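Local coordinates for adenosylmethionine-8-amino-7-oxononanoate aminotransferase (PDB 6ZHK), which probably transfers the amino group of S-adenosyl-L-methionine to 7-keto-8-aminopelargonic acid, a pyridoxal 5'-phosphate-dependent step of biotin biosynthesis, at residues Gly386-Arg391 with Val395-Val400. Numbering follows the deposited sequence.
Sequences GDVRGR and VGIELV
Arg-389 reaches across to Glu-398 on the neighbouring strand, its NH1 giving a hydrogen bond within a salt bridge to OE1 (3.1 Å). The carboxylate is met from above its plane, the two flat groups standing 79° apart. The same NH1 lies 2.7 Å from Asp-387 OD2, which receives it through its anti lone pair, so one nitrogen joins two acids that would otherwise probably repel. With CG between the backbone N and carbonyl carbon (chi1 79°) and a bend at chi2, the arginine folds over Gly-396, bringing CD within 3.4 Å of Gly-396 O. Glycine suits that place, since a CB there would come tight against NE, which bonds to Gly-242 O. A leucine in place of Arg-389 would probably leave Asp-387 and Glu-398 without their shared cation.

Strands 385-391 and 394-399 form a beta hairpin that strand 436-439 extends into a three-stranded antiparallel sheet, apart from the seven-stranded mixed sheet and consistent with the C-terminal domain of fold type I pyridoxal-phosphate enzymes. Arg-389 N donates to Gly-396 O (3.1 Å) and Gly-396 N to Arg-389 O (2.8 Å). Glu-398 N donates to Asp-387 O while Glu-398 O accepts from Gly-386 N, a classic beta bulge. CG2 of Val-400 packs 3.5 Å from Gly-386 CA, and a CB on this glycine would run into the valine's CG1. At Gly-390 the backbone angles would jam a CB against the preceding carbonyl O, and Val-395 CA would also obstruct it. Away from the charges, branched Val-388, Ile-397 and Val-395 suit an extended, apolar face: Val-388 CG2 lies 4.2 Å from Ile-397 CG1, and Val-395 meets Phe-372 and Leu-376 of helix 366-376.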
ATOM      1  N   GLY A 386       7.923  -8.839 -34.066  1.00 25.70           N
ATOM      2  CA  GLY A 386       9.225  -8.182 -34.100  1.00 28.48           C
ATOM      3  C   GLY A 386      10.282  -8.840 -33.217  1.00 30.01           C
ATOM      4  O   GLY A 386      11.468  -8.908 -33.577  1.00 28.96           O
ATOM      5  N   ASP A 387       9.863  -9.350 -32.041  1.00 25.85           N
ATOM      6  CA  ASP A 387      10.824  -9.807 -31.048  1.00 26.52           C
ATOM      7  C   ASP A 387      10.113 -10.714 -30.061  1.00 26.41           C
ATOM      8  O   ASP A 387       8.971 -10.443 -29.678  1.00 29.74           O
ATOM      9  CB  ASP A 387      11.518  -8.604 -30.362  1.00 26.77           C
ATOM     10  CG  ASP A 387      12.718  -8.930 -29.472  1.00 29.11           C
ATOM     11  OD1 ASP A 387      13.526  -9.820 -29.860  1.00 25.03           O
ATOM     12  OD2 ASP A 387      12.843  -8.276 -28.392  1.00 29.40           O
ATOM     13  N   VAL A 388      10.782 -11.812 -29.724  1.00 23.25           N
ATOM     14  CA  VAL A 388      10.391 -12.706 -28.641  1.00 24.15           C
ATOM     15  C   VAL A 388      11.524 -12.719 -27.627  1.00 22.96           C
ATOM     16  O   VAL A 388      12.652 -13.069 -27.959  1.00 21.00           O
ATOM     17  CB  VAL A 388      10.039 -14.140 -29.079  1.00 22.84           C
ATOM     18  CG1 VAL A 388       9.671 -15.014 -27.869  1.00 23.89           C
ATOM     19  CG2 VAL A 388       8.901 -14.142 -30.095  1.00 21.47           C
ATOM     20  N   ARG A 389      11.227 -12.302 -26.395  1.00 21.97           N
ATOM     21  CA  ARG A 389      12.306 -12.119 -25.433  1.00 21.61           C
ATOM     22  C   ARG A 389      11.775 -12.298 -24.024  1.00 22.89           C
ATOM     23  O   ARG A 389      10.571 -12.214 -23.810  1.00 21.83           O
ATOM     24  CB  ARG A 389      12.944 -10.734 -25.596  1.00 20.17           C
ATOM     25  CG  ARG A 389      12.174  -9.581 -24.962  1.00 21.92           C
ATOM     26  CD  ARG A 389      10.923  -9.234 -25.694  1.00 24.52           C
ATOM     27  NE  ARG A 389      10.303  -7.956 -25.313  1.00 27.12           N
ATOM     28  CZ  ARG A 389      10.260  -6.848 -26.071  1.00 21.61           C
ATOM     29  NH1 ARG A 389      10.828  -6.817 -27.268  1.00 24.23           N
ATOM     30  NH2 ARG A 389       9.523  -5.829 -25.686  1.00 21.67           N
ATOM     31  N   GLY A 390      12.689 -12.535 -23.075  1.00 22.50           N
ATOM     32  CA  GLY A 390      12.287 -12.602 -21.682  1.00 22.35           C
ATOM     33  C   GLY A 390      13.266 -13.431 -20.870  1.00 20.17           C
ATOM     34  O   GLY A 390      14.316 -13.820 -21.387  1.00 19.89           O
ATOM     35  N   ARG A 391      12.880 -13.774 -19.642  1.00 19.59           N
ATOM     36  CA  ARG A 391      13.651 -14.691 -18.817  1.00 19.95           C
ATOM     37  C   ARG A 391      12.682 -15.632 -18.105  1.00 18.17           C
ATOM     38  O   ARG A 391      11.701 -15.174 -17.515  1.00 18.56           O
ATOM     39  CB  ARG A 391      14.388 -13.962 -17.687  1.00 19.28           C
ATOM     40  CG  ARG A 391      15.474 -12.988 -18.104  1.00 23.47           C
ATOM     41  CD  ARG A 391      16.233 -12.582 -16.819  1.00 27.12           C
ATOM     42  NE  ARG A 391      17.369 -11.735 -17.147  1.00 25.52           N
ATOM     43  CZ  ARG A 391      18.537 -12.226 -17.541  1.00 28.38           C
ATOM     44  NH1 ARG A 391      18.732 -13.536 -17.561  1.00 25.94           N
ATOM     45  NH2 ARG A 391      19.532 -11.390 -17.800  1.00 29.04           N
ATOM     46  N   VAL A 395       7.878 -13.279 -20.334  1.00 18.13           N
ATOM     47  CA  VAL A 395       8.158 -13.244 -21.762  1.00 17.16           C
ATOM     48  C   VAL A 395       7.355 -12.120 -22.379  1.00 17.13           C
ATOM     49  O   VAL A 395       6.202 -11.885 -22.009  1.00 17.35           O
ATOM     50  CB  VAL A 395       7.862 -14.621 -22.414  1.00 19.98           C
ATOM     51  CG1 VAL A 395       7.731 -14.543 -23.941  1.00 24.63           C
ATOM     52  CG2 VAL A 395       8.923 -15.627 -22.038  1.00 19.91           C
ATOM     53  N   GLY A 396       7.967 -11.400 -23.318  1.00 17.44           N
ATOM     54  CA  GLY A 396       7.182 -10.477 -24.124  1.00 15.23           C
ATOM     55  C   GLY A 396       7.272 -10.846 -25.605  1.00 17.98           C
ATOM     56  O   GLY A 396       8.317 -11.368 -26.065  1.00 18.69           O
ATOM     57  N   ILE A 397       6.163 -10.606 -26.320  1.00 17.72           N
ATOM     58  CA  ILE A 397       6.140 -10.792 -27.775  1.00 20.06           C
ATOM     59  C   ILE A 397       5.713  -9.480 -28.397  1.00 19.49           C
ATOM     60  O   ILE A 397       4.555  -9.064 -28.253  1.00 18.66           O
ATOM     61  CB  ILE A 397       5.232 -11.961 -28.236  1.00 19.00           C
ATOM     62  CG1 ILE A 397       5.647 -13.255 -27.568  1.00 20.90           C
ATOM     63  CG2 ILE A 397       5.196 -12.089 -29.771  1.00 19.53           C
ATOM     64  CD1 ILE A 397       4.958 -13.465 -26.236  1.00 23.65           C
ATOM     65  N   GLU A 398       6.697  -8.829 -29.034  1.00 20.82           N
ATOM     66  CA  GLU A 398       6.582  -7.454 -29.493  1.00 24.19           C
ATOM     67  C   GLU A 398       6.003  -7.427 -30.909  1.00 25.38           C
ATOM     68  O   GLU A 398       6.614  -7.957 -31.837  1.00 26.85           O
ATOM     69  CB  GLU A 398       7.920  -6.694 -29.445  1.00 24.01           C
ATOM     70  CG  GLU A 398       7.691  -5.238 -29.818  1.00 29.35           C
ATOM     71  CD  GLU A 398       8.734  -4.193 -29.434  1.00 39.72           C
ATOM     72  OE1 GLU A 398       9.909  -4.551 -29.221  1.00 43.06           O
ATOM     73  OE2 GLU A 398       8.358  -3.002 -29.379  1.00 44.19           O
ATOM     74  N   LEU A 399       4.843  -6.777 -31.074  1.00 23.48           N
ATOM     75  CA  LEU A 399       4.170  -6.765 -32.375  1.00 23.32           C
ATOM     76  C   LEU A 399       4.682  -5.588 -33.190  1.00 23.89           C
ATOM     77  O   LEU A 399       4.884  -4.536 -32.611  1.00 22.99           O
ATOM     78  CB  LEU A 399       2.660  -6.616 -32.149  1.00 19.06           C
ATOM     79  CG  LEU A 399       2.038  -7.832 -31.445  1.00 21.85           C
ATOM     80  CD1 LEU A 399       0.567  -7.620 -31.053  1.00 21.07           C
ATOM     81  CD2 LEU A 399       2.216  -9.109 -32.237  1.00 23.81           C
ATOM     82  N   VAL A 400       4.832  -5.748 -34.525  1.00 25.92           N
ATOM     83  CA  VAL A 400       5.331  -4.656 -35.357  1.00 27.21           C
ATOM     84  C   VAL A 400       4.575  -4.679 -36.684  1.00 30.10           C
ATOM     85  O   VAL A 400       4.152  -5.739 -37.149  1.00 27.28           O
ATOM     86  CB  VAL A 400       6.843  -4.728 -35.632  1.00 25.60           C
ATOM     87  CG1 VAL A 400       7.638  -4.372 -34.387  1.00 28.51           C
ATOM     88  CG2 VAL A 400       7.249  -6.098 -36.173  1.00 25.21           C
TER